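Local atomic coordinates of YqgE/AlgH family protein (Corynebacterium diphtheriae NCTC 13129, PDB entry 2GS5), a protein that is of unknown function and belongs to the UPF0301 (AlgH) family, folding as a single chain around a mixed beta sheet. Residues 92-95 with 96-100; 118-121 with 122-126. One frame throughout, in Å; residues are numbered along the deposited sequence.

Interaction 1 (92-95 with 96-100); sequences GVTA and QGVDA
Thr94 and Val98 meet where the chain doubles back just past the end of strand 87-94. CB of Thr94 lies 4.0 Å from CB of Val98, and the methyls Thr94 CG2 and Val98 CG1 are also 4.0 Å apart, the two branched side chains crossing at a slant. Val98 holds CG1 anti to its backbone N (chi1 176°), which sends that methyl to Thr94 and leaves CG2 for Ala95, whose CB is 4.3 Å away. On the polar branch, Thr94 OG1 and Val98 O share one water, 2.6 Å from Thr94 OG1 and 2.8 Å from Val98 O, to which the water donates; a hydroxyl and a carbonyl too far apart to bond directly are thus joined. A backbone bond closes the turn that brings the two side chains together: Val98 N donates to Ala95 O over 3.2 Å at an N-H...O angle of 159°, the donor tilted 32° from the carbonyl plane. Gly97 takes a positive phi, where a CB would press on the preceding carbonyl oxygen. Further out, Thr94 also packs on Val114, and Val98 on Leu106 and Leu128. Four residues, Ala95 to Val98, closed by one backbone bond with glycine third, make a type II beta turn leading out of a strand.

Interaction 2 (118-121 with 122-126); sequences LGAD and PEEIK
Asp121 reaches forward over the first turn of helix 122-125 and takes the backbone N-H of Glu123 on its carboxylate, with Asp121 OD1 3.0 Å from Glu123 N. With CG anti to the backbone N (chi1 -175°), and so beside the carbonyl carbon that leads into the helix, the carboxylate is carried to Glu123 N, whose N-H meets OD1 from above the carboxylate plane, 52° out of it. The Glu123 side chain runs alongside, its CB 3.5 Å from Asp121 OD1. The like charges come near, and a water donates to both Asp121 OD1 and Glu123 OE2, which probably eases their repulsion. Glu124 turns to another side: its bent chain brings OE2 to a second water, 2.7 Å away, which accepts from Asp121 N. The same Glu124 OE2 lies 3.7 Å from the methyl of Ala120. That methyl also meets Ile125, with Ala120 CB 3.7 Å from Ile125 CG1, forming an apolar patch that Trp67 extends by packing on Ile125. In the backbone, Asp121 O accepts from Ile125 N at 3.2 Å, in the carbonyl plane, and weakly from Glu124 N. Pro122, lacking an N-H, occupies the first helical position. An aspartate bonding forward to the N-H two residues on, with proline next in sequence, is a classic helix N-cap.

How the interactions relate
A beta turn and a helix N-cap, on the same side of the chain's centre, illustrate how short-range bonds shape the connections of a sheet. Interaction 1 comes first along the chain, on the connection from strand 87-94 to 106-110; interaction 2 lies on that from 113-116 to 129-141, where it opens helix 122-125. All four strands belong to one mixed sheet, in which 113-116 pairs antiparallel with both 87-94 and 106-110, and 87-94 with 129-141. The centres of the contacts lie 13 Å apart and their nearest atoms about 6 Å apart, without touching. Both are surface contacts within the AlgH-like region, one turning the chain out of a strand, the other starting a short helix.

Interaction 1 (92-95 with 96-100)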
ATOM      1  N   GLY A  92      -7.751  -5.424  -1.355  1.00 13.79           N
ATOM      2  CA  GLY A  92      -7.809  -6.851  -1.609  1.00 13.65           C
ATOM      3  C   GLY A  92      -6.925  -7.282  -2.756  1.00 13.35           C
ATOM      4  O   GLY A  92      -6.436  -6.463  -3.538  1.00 13.71           O
ATOM      5  N   VAL A  93      -6.729  -8.594  -2.829  1.00 13.23           N
ATOM      6  CA  VAL A  93      -6.104  -9.265  -3.952  1.00 12.75           C
ATOM      7  C   VAL A  93      -7.199 -10.118  -4.598  1.00 12.50           C
ATOM      8  O   VAL A  93      -7.795 -10.961  -3.933  1.00 12.57           O
ATOM      9  CB  VAL A  93      -4.932 -10.155  -3.482  1.00 12.68           C
ATOM     10  CG1 VAL A  93      -4.301 -10.925  -4.656  1.00 14.15           C
ATOM     11  CG2 VAL A  93      -3.884  -9.315  -2.704  1.00 13.65           C
ATOM     12  N   THR A  94      -7.507  -9.870  -5.869  1.00 12.26           N
ATOM     13  CA  THR A  94      -8.597 -10.604  -6.519  1.00 12.09           C
ATOM     14  C   THR A  94      -8.267 -12.089  -6.646  1.00 11.25           C
ATOM     15  O   THR A  94      -7.117 -12.468  -6.880  1.00 11.31           O
ATOM     16  CB  THR A  94      -8.935 -10.043  -7.920  1.00 12.44           C
ATOM     17  OG1 THR A  94      -7.786 -10.127  -8.763  1.00 13.78           O
ATOM     18  CG2 THR A  94      -9.406  -8.588  -7.841  1.00 14.17           C
ATOM     19  N   ALA A  95      -9.299 -12.910  -6.473  1.00 10.62           N
ATOM     20  CA  ALA A  95      -9.199 -14.347  -6.633  1.00 10.06           C
ATOM     21  C   ALA A  95      -9.161 -14.735  -8.100  1.00  9.60           C
ATOM     22  O   ALA A  95      -9.516 -13.958  -8.985  1.00  9.35           O
ATOM     23  CB  ALA A  95     -10.386 -15.030  -5.950  1.00 10.36           C
ATOM     24  N   GLN A  96      -8.787 -15.978  -8.362  1.00  8.91           N
ATOM     25  CA  GLN A  96      -8.848 -16.490  -9.718  1.00  8.53           C
ATOM     26  C   GLN A  96     -10.263 -16.287 -10.254  1.00  8.49           C
ATOM     27  O   GLN A  96     -11.251 -16.487  -9.536  1.00  8.93           O
ATOM     28  CB  GLN A  96      -8.496 -17.977  -9.783  1.00  8.77           C
ATOM     29  CG  GLN A  96      -7.125 -18.348  -9.217  1.00  9.18           C
ATOM     30  CD  GLN A  96      -5.940 -17.745  -9.968  1.00 11.69           C
ATOM     31  OE1 GLN A  96      -5.934 -17.640 -11.200  1.00 11.52           O
ATOM     32  NE2 GLN A  96      -4.913 -17.382  -9.225  1.00 10.57           N
ATOM     33  N   GLY A  97     -10.355 -15.837 -11.500  1.00  8.28           N
ATOM     34  CA  GLY A  97     -11.635 -15.673 -12.180  1.00  8.77           C
ATOM     35  C   GLY A  97     -12.222 -14.274 -12.168  1.00  8.92           C
ATOM     36  O   GLY A  97     -13.105 -13.967 -12.975  1.00  8.95           O
ATOM     37  N   VAL A  98     -11.729 -13.422 -11.276  1.00  9.40           N
ATOM     38  CA  VAL A  98     -12.347 -12.128 -11.020  1.00 10.30           C
ATOM     39  C   VAL A  98     -11.771 -11.032 -11.908  1.00 11.50           C
ATOM     40  O   VAL A  98     -10.549 -10.905 -12.046  1.00 11.96           O
ATOM     41  CB  VAL A  98     -12.170 -11.731  -9.552  1.00 10.14           C
ATOM     42  CG1 VAL A  98     -12.729 -10.343  -9.292  1.00 11.02           C
ATOM     43  CG2 VAL A  98     -12.838 -12.753  -8.655  1.00 11.32           C
ATOM     44  N   ASP A  99     -12.676 -10.266 -12.512  1.00 13.01           N
ATOM     45  CA  ASP A  99     -12.340  -9.031 -13.218  1.00 13.79           C
ATOM     46  C   ASP A  99     -13.058  -7.919 -12.472  1.00 14.30           C
ATOM     47  O   ASP A  99     -14.285  -7.851 -12.473  1.00 14.04           O
ATOM     48  CB  ASP A  99     -12.790  -9.085 -14.677  1.00 14.02           C
ATOM     49  CG  ASP A  99     -12.530  -7.782 -15.430  1.00 13.84           C
ATOM     50  OD1 ASP A  99     -12.026  -6.816 -14.823  1.00 16.84           O
ATOM     51  OD2 ASP A  99     -12.840  -7.740 -16.632  1.00 16.52           O
ATOM     52  N   ALA A 100     -12.281  -7.058 -11.830  1.00 15.72           N
ATOM     53  CA  ALA A 100     -12.827  -6.015 -10.979  1.00 16.51           C
ATOM     54  C   ALA A 100     -13.683  -5.006 -11.738  1.00 17.18           C
ATOM     55  O   ALA A 100     -14.540  -4.358 -11.141  1.00 16.91           O
ATOM     56  CB  ALA A 100     -11.705  -5.299 -10.237  1.00 17.00           C
TER
HETATM   57  O   HOH W   1      -8.286  -9.457 -11.273  1.00 20.51           O

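Interaction 2 (118-121 with 122-126)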
ATOM      1  N   LEU A 118     -16.301  -1.398   1.556  1.00 14.90           N
ATOM      2  CA  LEU A 118     -16.635  -2.044   2.834  1.00 15.05           C
ATOM      3  C   LEU A 118     -18.127  -1.988   3.166  1.00 15.07           C
ATOM      4  O   LEU A 118     -18.558  -2.525   4.181  1.00 14.90           O
ATOM      5  CB  LEU A 118     -15.790  -1.471   3.976  1.00 15.08           C
ATOM      6  CG  LEU A 118     -14.287  -1.727   3.843  1.00 14.80           C
ATOM      7  CD1 LEU A 118     -13.498  -1.097   4.999  1.00 14.72           C
ATOM      8  CD2 LEU A 118     -13.971  -3.213   3.714  1.00 14.56           C
ATOM      9  N   GLY A 119     -18.908  -1.334   2.307  1.00 15.13           N
ATOM     10  CA  GLY A 119     -20.362  -1.424   2.359  1.00 15.74           C
ATOM     11  C   GLY A 119     -20.923  -2.670   1.689  1.00 16.39           C
ATOM     12  O   GLY A 119     -22.123  -2.948   1.797  1.00 17.16           O
ATOM     13  N   ALA A 120     -20.067  -3.410   0.982  1.00 16.47           N
ATOM     14  CA  ALA A 120     -20.465  -4.668   0.366  1.00 16.55           C
ATOM     15  C   ALA A 120     -20.807  -5.708   1.431  1.00 17.12           C
ATOM     16  O   ALA A 120     -20.437  -5.575   2.604  1.00 17.34           O
ATOM     17  CB  ALA A 120     -19.353  -5.197  -0.555  1.00 17.27           C
ATOM     18  N   ASP A 121     -21.519  -6.744   1.008  1.00 17.16           N
ATOM     19  CA  ASP A 121     -21.752  -7.914   1.833  1.00 17.41           C
ATOM     20  C   ASP A 121     -20.458  -8.720   1.858  1.00 17.35           C
ATOM     21  O   ASP A 121     -19.993  -9.156   0.802  1.00 16.81           O
ATOM     22  CB  ASP A 121     -22.889  -8.737   1.218  1.00 17.77           C
ATOM     23  CG  ASP A 121     -23.293  -9.931   2.064  1.00 18.79           C
ATOM     24  OD1 ASP A 121     -22.560 -10.342   2.987  1.00 19.64           O
ATOM     25  OD2 ASP A 121     -24.380 -10.477   1.783  1.00 21.35           O
ATOM     26  N   PRO A 122     -19.859  -8.918   3.050  1.00 17.51           N
ATOM     27  CA  PRO A 122     -18.630  -9.717   3.111  1.00 17.82           C
ATOM     28  C   PRO A 122     -18.751 -11.106   2.481  1.00 18.09           C
ATOM     29  O   PRO A 122     -17.752 -11.638   1.997  1.00 17.71           O
ATOM     30  CB  PRO A 122     -18.359  -9.850   4.616  1.00 18.00           C
ATOM     31  CG  PRO A 122     -19.072  -8.713   5.242  1.00 18.23           C
ATOM     32  CD  PRO A 122     -20.255  -8.415   4.378  1.00 17.63           C
ATOM     33  N   GLU A 123     -19.952 -11.684   2.502  1.00 18.19           N
ATOM     34  CA  GLU A 123     -20.188 -12.982   1.860  1.00 19.17           C
ATOM     35  C   GLU A 123     -20.138 -12.907   0.330  1.00 19.00           C
ATOM     36  O   GLU A 123     -19.801 -13.904  -0.315  1.00 19.23           O
ATOM     37  CB  GLU A 123     -21.507 -13.586   2.349  1.00 19.55           C
ATOM     38  CG  GLU A 123     -21.463 -13.949   3.835  1.00 21.39           C
ATOM     39  CD  GLU A 123     -22.676 -14.746   4.295  1.00 22.24           C
ATOM     40  OE1 GLU A 123     -22.715 -15.980   4.075  1.00 27.40           O
ATOM     41  OE2 GLU A 123     -23.595 -14.140   4.891  1.00 26.67           O
ATOM     42  N   GLU A 124     -20.465 -11.749  -0.244  1.00 18.70           N
ATOM     43  CA  GLU A 124     -20.277 -11.497  -1.687  1.00 18.86           C
ATOM     44  C   GLU A 124     -18.796 -11.480  -2.019  1.00 17.30           C
ATOM     45  O   GLU A 124     -18.347 -12.084  -2.998  1.00 17.49           O
ATOM     46  CB  GLU A 124     -20.865 -10.129  -2.106  1.00 18.93           C
ATOM     47  CG  GLU A 124     -20.802  -9.852  -3.634  1.00 20.23           C
ATOM     48  CD  GLU A 124     -20.561  -8.384  -4.039  1.00 21.99           C
ATOM     49  OE1 GLU A 124     -20.253  -8.164  -5.233  1.00 27.11           O
ATOM     50  OE2 GLU A 124     -20.672  -7.446  -3.214  1.00 26.24           O
ATOM     51  N   ILE A 125     -18.043 -10.755  -1.204  1.00 15.70           N
ATOM     52  CA  ILE A 125     -16.661 -10.441  -1.506  1.00 14.64           C
ATOM     53  C   ILE A 125     -15.725 -11.618  -1.225  1.00 14.37           C
ATOM     54  O   ILE A 125     -14.759 -11.817  -1.956  1.00 13.49           O
ATOM     55  CB  ILE A 125     -16.225  -9.176  -0.732  1.00 14.90           C
ATOM     56  CG1 ILE A 125     -17.014  -7.957  -1.234  1.00 15.22           C
ATOM     57  CG2 ILE A 125     -14.722  -8.932  -0.878  1.00 14.25           C
ATOM     58  CD1 ILE A 125     -16.915  -7.705  -2.750  1.00 15.50           C
ATOM     59  N   LYS A 126     -16.033 -12.410  -0.194  1.00 14.15           N
ATOM     60  CA  LYS A 126     -15.159 -13.516   0.236  1.00 13.88           C
ATOM     61  C   LYS A 126     -14.635 -14.395  -0.919  1.00 12.98           C
ATOM     62  O   LYS A 126     -13.428 -14.559  -1.042  1.00 12.81           O
ATOM     63  CB  LYS A 126     -15.833 -14.361   1.332  1.00 14.81           C
ATOM     64  CG  LYS A 126     -15.039 -15.599   1.788  1.00 16.17           C
ATOM     65  CD  LYS A 126     -14.021 -15.291   2.854  1.00 20.32           C
ATOM     66  CE  LYS A 126     -13.357 -16.554   3.390  1.00 20.84           C
ATOM     67  NZ  LYS A 126     -12.582 -17.335   2.366  1.00 24.53           N
TER
HETATM   68  O   HOH W   2     -22.800  -7.007  -1.624  1.00 29.45           O
HETATM   69  O   HOH W   3     -23.354 -11.175   5.404  1.00 32.02           O